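Local coordinates for rhamnosidase B (Bacillus sp., PDB 2OKX), which probably removes terminal alpha-L-rhamnose residues from glycosides by hydrolysis, as an inverting alpha-L-rhamnosidase of glycoside hydrolase family 78, at residues Leu559-Glu572 against Met855-Ala867. Sequence-based numbering, arbitrary orientation.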
loop_
_atom_site.group_PDB
_atom_site.type_symbol
_atom_site.label_atom_id
_atom_site.label_comp_id
_atom_site.label_asym_id
_atom_site.label_seq_id
_atom_site.Cartn_x
_atom_site.Cartn_y
_atom_site.Cartn_z
ATOM N N LEU A 559 4.623 9.113 5.141
ATOM C CA LEU A 559 4.920 7.884 4.410
ATOM C C LEU A 559 3.749 7.324 3.611
ATOM O O LEU A 559 3.942 6.502 2.711
ATOM C CB LEU A 559 5.442 6.810 5.368
ATOM C CG LEU A 559 6.718 7.117 6.152
ATOM C CD1 LEU A 559 7.126 5.857 6.899
ATOM C CD2 LEU A 559 7.842 7.572 5.217
ATOM N N CYS A 560 2.539 7.758 3.940
ATOM C CA CYS A 560 1.355 7.299 3.232
ATOM C C CYS A 560 0.896 8.323 2.206
ATOM O O CYS A 560 -0.260 8.320 1.787
ATOM C CB CYS A 560 0.222 6.999 4.212
ATOM S SG CYS A 560 0.532 5.527 5.209
ATOM N N MET A 561 1.812 9.207 1.820
ATOM C CA MET A 561 1.529 10.217 0.811
ATOM C C MET A 561 2.537 10.039 -0.322
ATOM O O MET A 561 3.692 10.453 -0.209
ATOM C CB MET A 561 1.636 11.631 1.403
ATOM C CG MET A 561 0.468 12.018 2.304
ATOM S SD MET A 561 0.666 13.613 3.150
ATOM C CE MET A 561 0.277 14.769 1.827
ATOM N N GLU A 562 2.100 9.380 -1.393
ATOM C CA GLU A 562 2.937 9.155 -2.571
ATOM C C GLU A 562 2.324 10.054 -3.641
ATOM O O GLU A 562 2.033 11.217 -3.369
ATOM C CB GLU A 562 2.859 7.685 -3.009
ATOM C CG GLU A 562 3.286 6.687 -1.932
ATOM C CD GLU A 562 3.303 5.248 -2.422
ATOM O OE1 GLU A 562 3.589 4.353 -1.598
ATOM O OE2 GLU A 562 3.033 5.005 -3.622
ATOM N N ASP A 563 2.121 9.528 -4.846
ATOM C CA ASP A 563 1.492 10.320 -5.902
ATOM C C ASP A 563 0.010 10.442 -5.535
ATOM O O ASP A 563 -0.724 11.271 -6.080
ATOM C CB ASP A 563 1.661 9.638 -7.258
ATOM C CG ASP A 563 1.091 8.242 -7.277
ATOM O OD1 ASP A 563 0.042 8.039 -7.926
ATOM O OD2 ASP A 563 1.689 7.352 -6.632
ATOM N N THR A 564 -0.415 9.596 -4.601
ATOM C CA THR A 564 -1.778 9.597 -4.075
ATOM C C THR A 564 -1.631 9.181 -2.619
ATOM O O THR A 564 -0.558 8.737 -2.207
ATOM C CB THR A 564 -2.684 8.527 -4.733
ATOM O OG1 THR A 564 -2.163 7.223 -4.440
ATOM C CG2 THR A 564 -2.764 8.722 -6.241
ATOM N N PHE A 565 -2.687 9.340 -1.829
ATOM C CA PHE A 565 -2.628 8.872 -0.452
ATOM C C PHE A 565 -2.622 7.357 -0.625
ATOM O O PHE A 565 -3.143 6.851 -1.622
ATOM C CB PHE A 565 -3.890 9.266 0.327
ATOM C CG PHE A 565 -3.940 10.713 0.721
ATOM C CD1 PHE A 565 -4.848 11.580 0.122
ATOM C CD2 PHE A 565 -3.086 11.207 1.702
ATOM C CE1 PHE A 565 -4.907 12.925 0.498
ATOM C CE2 PHE A 565 -3.136 12.549 2.086
ATOM C CZ PHE A 565 -4.050 13.409 1.480
ATOM N N VAL A 566 -2.026 6.629 0.311
ATOM C CA VAL A 566 -2.028 5.173 0.232
ATOM C C VAL A 566 -2.342 4.635 1.618
ATOM O O VAL A 566 -2.185 5.343 2.616
ATOM C CB VAL A 566 -0.667 4.587 -0.255
ATOM C CG1 VAL A 566 -0.402 5.008 -1.685
ATOM C CG2 VAL A 566 0.464 5.036 0.653
ATOM N N ASP A 567 -2.818 3.399 1.681
ATOM C CA ASP A 567 -3.148 2.785 2.959
ATOM C C ASP A 567 -1.879 2.583 3.785
ATOM O O ASP A 567 -1.855 2.883 4.978
ATOM C CB ASP A 567 -3.871 1.444 2.737
ATOM C CG ASP A 567 -3.055 0.456 1.907
ATOM O OD1 ASP A 567 -2.305 0.897 1.013
ATOM O OD2 ASP A 567 -3.185 -0.770 2.134
ATOM N N CYS A 568 -0.825 2.088 3.142
ATOM C CA CYS A 568 0.448 1.852 3.815
ATOM C C CYS A 568 1.595 1.782 2.804
ATOM O O CYS A 568 1.376 1.561 1.615
ATOM C CB CYS A 568 0.392 0.551 4.628
ATOM S SG CYS A 568 0.025 -0.938 3.660
ATOM N N PRO A 569 2.837 1.978 3.270
ATOM C CA PRO A 569 4.007 1.936 2.387
ATOM C C PRO A 569 4.616 0.545 2.192
ATOM O O PRO A 569 5.405 0.330 1.270
ATOM C CB PRO A 569 4.976 2.878 3.083
ATOM C CG PRO A 569 4.730 2.541 4.533
ATOM C CD PRO A 569 3.208 2.473 4.610
ATOM N N SER A 570 4.252 -0.396 3.058
ATOM C CA SER A 570 4.804 -1.742 2.974
ATOM C C SER A 570 3.986 -2.731 2.147
ATOM O O SER A 570 4.294 -2.967 0.976
ATOM C CB SER A 570 5.025 -2.307 4.383
ATOM O OG SER A 570 3.819 -2.325 5.127
ATOM N N TYR A 571 2.942 -3.300 2.746
ATOM C CA TYR A 571 2.120 -4.295 2.064
ATOM C C TYR A 571 1.421 -3.902 0.767
ATOM O O TYR A 571 1.451 -4.672 -0.197
ATOM C CB TYR A 571 1.058 -4.870 3.015
ATOM C CG TYR A 571 1.630 -5.604 4.208
ATOM C CD1 TYR A 571 1.981 -4.919 5.370
ATOM C CD2 TYR A 571 1.877 -6.976 4.150
ATOM C CE1 TYR A 571 2.570 -5.578 6.445
ATOM C CE2 TYR A 571 2.469 -7.647 5.217
ATOM C CZ TYR A 571 2.816 -6.944 6.359
ATOM O OH TYR A 571 3.446 -7.592 7.397
ATOM N N GLU A 572 0.816 -2.717 0.714
ATOM C CA GLU A 572 0.054 -2.357 -0.478
ATOM C C GLU A 572 0.427 -1.130 -1.317
ATOM O O GLU A 572 0.504 -1.236 -2.546
ATOM C CB GLU A 572 -1.430 -2.280 -0.094
ATOM C CG GLU A 572 -1.836 -3.360 0.916
ATOM C CD GLU A 572 -3.339 -3.562 1.017
ATOM O OE1 GLU A 572 -3.789 -4.186 2.003
ATOM O OE2 GLU A 572 -4.068 -3.114 0.111
ATOM N N MET A 855 -0.067 -11.340 16.559
ATOM C CA MET A 855 0.567 -10.156 15.992
ATOM C C MET A 855 -0.075 -8.899 16.551
ATOM O O MET A 855 -1.292 -8.847 16.745
ATOM C CB MET A 855 0.426 -10.143 14.470
ATOM C CG MET A 855 1.068 -11.316 13.768
ATOM S SD MET A 855 0.798 -11.212 12.002
ATOM C CE MET A 855 2.233 -12.153 11.381
ATOM N N LEU A 856 0.743 -7.883 16.803
ATOM C CA LEU A 856 0.229 -6.625 17.324
ATOM C C LEU A 856 -0.706 -6.011 16.287
ATOM O O LEU A 856 -1.731 -5.414 16.628
ATOM C CB LEU A 856 1.392 -5.664 17.619
ATOM C CG LEU A 856 2.336 -6.092 18.748
ATOM C CD1 LEU A 856 3.595 -5.220 18.758
ATOM C CD2 LEU A 856 1.598 -5.994 20.079
ATOM N N THR A 857 -0.346 -6.181 15.017
ATOM C CA THR A 857 -1.100 -5.633 13.895
ATOM C C THR A 857 -0.460 -6.183 12.620
ATOM O O THR A 857 0.632 -6.753 12.677
ATOM C CB THR A 857 -0.987 -4.086 13.881
ATOM O OG1 THR A 857 -1.698 -3.543 12.760
ATOM C CG2 THR A 857 0.478 -3.672 13.792
ATOM N N ARG A 858 -1.127 -6.035 11.480
ATOM C CA ARG A 858 -0.533 -6.504 10.226
ATOM C C ARG A 858 0.447 -5.408 9.813
ATOM O O ARG A 858 1.661 -5.543 9.974
ATOM C CB ARG A 858 -1.593 -6.681 9.133
ATOM C CG ARG A 858 -0.980 -7.095 7.790
ATOM C CD ARG A 858 -1.959 -7.018 6.622
ATOM N NE ARG A 858 -2.465 -5.666 6.387
ATOM C CZ ARG A 858 -2.696 -5.159 5.178
ATOM N NH1 ARG A 858 -2.456 -5.889 4.092
ATOM N NH2 ARG A 858 -3.188 -3.929 5.049
ATOM N N SER A 859 -0.099 -4.314 9.292
ATOM C CA SER A 859 0.700 -3.165 8.887
ATOM C C SER A 859 0.972 -2.284 10.108
ATOM O O SER A 859 0.068 -2.013 10.906
ATOM C CB SER A 859 -0.051 -2.352 7.839
ATOM O OG SER A 859 0.501 -1.053 7.719
ATOM N N HIS A 860 2.217 -1.839 10.253
ATOM C CA HIS A 860 2.589 -0.988 11.377
ATOM C C HIS A 860 2.556 0.488 11.005
ATOM O O HIS A 860 2.872 1.346 11.829
ATOM C CB HIS A 860 3.989 -1.360 11.879
ATOM C CG HIS A 860 4.034 -2.659 12.620
ATOM N ND1 HIS A 860 4.291 -2.736 13.973
ATOM C CD2 HIS A 860 3.806 -3.929 12.209
ATOM C CE1 HIS A 860 4.216 -3.997 14.361
ATOM N NE2 HIS A 860 3.923 -4.741 13.310
ATOM N N CYS A 861 2.166 0.782 9.769
ATOM C CA CYS A 861 2.120 2.163 9.298
ATOM C C CYS A 861 0.907 2.392 8.395
ATOM O O CYS A 861 0.981 2.179 7.188
ATOM C CB CYS A 861 3.416 2.484 8.534
ATOM S SG CYS A 861 3.582 4.201 7.948
ATOM N N HIS A 862 -0.204 2.818 8.993
ATOM C CA HIS A 862 -1.451 3.087 8.270
ATOM C C HIS A 862 -1.904 4.489 8.659
ATOM O O HIS A 862 -2.338 4.710 9.788
ATOM C CB HIS A 862 -2.540 2.079 8.673
ATOM C CG HIS A 862 -2.800 1.020 7.647
ATOM N ND1 HIS A 862 -4.023 0.865 7.027
ATOM C CD2 HIS A 862 -1.998 0.054 7.141
ATOM C CE1 HIS A 862 -3.963 -0.151 6.185
ATOM N NE2 HIS A 862 -2.745 -0.661 6.236
ATOM N N ALA A 863 -1.805 5.433 7.727
ATOM C CA ALA A 863 -2.184 6.810 8.024
ATOM C C ALA A 863 -3.654 6.973 8.383
ATOM O O ALA A 863 -4.049 8.016 8.896
ATOM C CB ALA A 863 -1.819 7.732 6.852
ATOM N N TRP A 864 -4.476 5.960 8.123
ATOM C CA TRP A 864 -5.881 6.093 8.482
ATOM C C TRP A 864 -5.995 6.041 10.010
ATOM O O TRP A 864 -7.051 6.322 10.583
ATOM C CB TRP A 864 -6.730 5.005 7.787
ATOM C CG TRP A 864 -6.740 3.619 8.391
ATOM C CD1 TRP A 864 -5.902 3.113 9.347
ATOM C CD2 TRP A 864 -7.651 2.560 8.060
ATOM N NE1 TRP A 864 -6.238 1.806 9.635
ATOM C CE2 TRP A 864 -7.308 1.443 8.857
ATOM C CE3 TRP A 864 -8.725 2.448 7.164
ATOM C CZ2 TRP A 864 -8.004 0.228 8.787
ATOM C CZ3 TRP A 864 -9.419 1.240 7.094
ATOM C CH2 TRP A 864 -9.053 0.146 7.904
ATOM N N SER A 865 -4.870 5.730 10.655
ATOM C CA SER A 865 -4.773 5.630 12.112
ATOM C C SER A 865 -4.076 6.842 12.749
ATOM O O SER A 865 -3.818 6.837 13.953
ATOM C CB SER A 865 -3.972 4.382 12.503
ATOM O OG SER A 865 -4.612 3.183 12.101
ATOM N N ALA A 866 -3.776 7.872 11.959
ATOM C CA ALA A 866 -3.063 9.045 12.482
ATOM C C ALA A 866 -3.920 10.126 13.148
ATOM O O ALA A 866 -3.534 11.299 13.181
ATOM C CB ALA A 866 -2.217 9.672 11.364
ATOM N N ALA A 867 -5.060 9.728 13.700
ATOM C CA ALA A 867 -5.979 10.656 14.362
ATOM C C ALA A 867 -5.368 11.779 15.213
ATOM O O ALA A 867 -5.762 12.940 15.081
ATOM C CB ALA A 867 -6.985 9.870 15.206
HETATM O O HOH W 1 -4.234 4.018 6.039
HETATM O O HOH W 2 2.722 -0.529 6.438
HETATM O O HOH W 3 4.423 -5.871 9.286
#
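In a polar pocket of the helical barrel domain, where glycerol, probably from the crystallisation liquor, bonds D567 and E572, R858 reaches across to E572. This site is consistent with sugar binding. R858 NH1 and NH2 form a salt bridge to the single oxygen E572 OE1, at 3.0 and 3.1 Å, near the guanidinium plane; the carboxylate stands steeply, 77°, to it. Arginine suits the place by length and donor number: a bend at chi3 (61°) carries its tip back past Y571, while CG lies over the tyrosine face, 4.1 Å from the ring centroid, a CH-pi contact. Y571 OH donates to a water that donates to R858 O. R858 also pairs with E841, E572 with W576 and D567 with V574. An alanine in place of R858 would probably leave E572 and E841 without their positive mate and take the CG contact from Y571. Elsewhere, small residues permit close approach: C560 CB meets A863 CB at a tight 3.4 Å, A863 N bonds weakly to C560 SG, and H862 CA directs its hydrogen at D567 O (3.3 Å). Both loops precede helices, 577-590 and 868-876; A863 touches E583 of the former, while L559, P569 and C861 rest on E446 of strand 446-448.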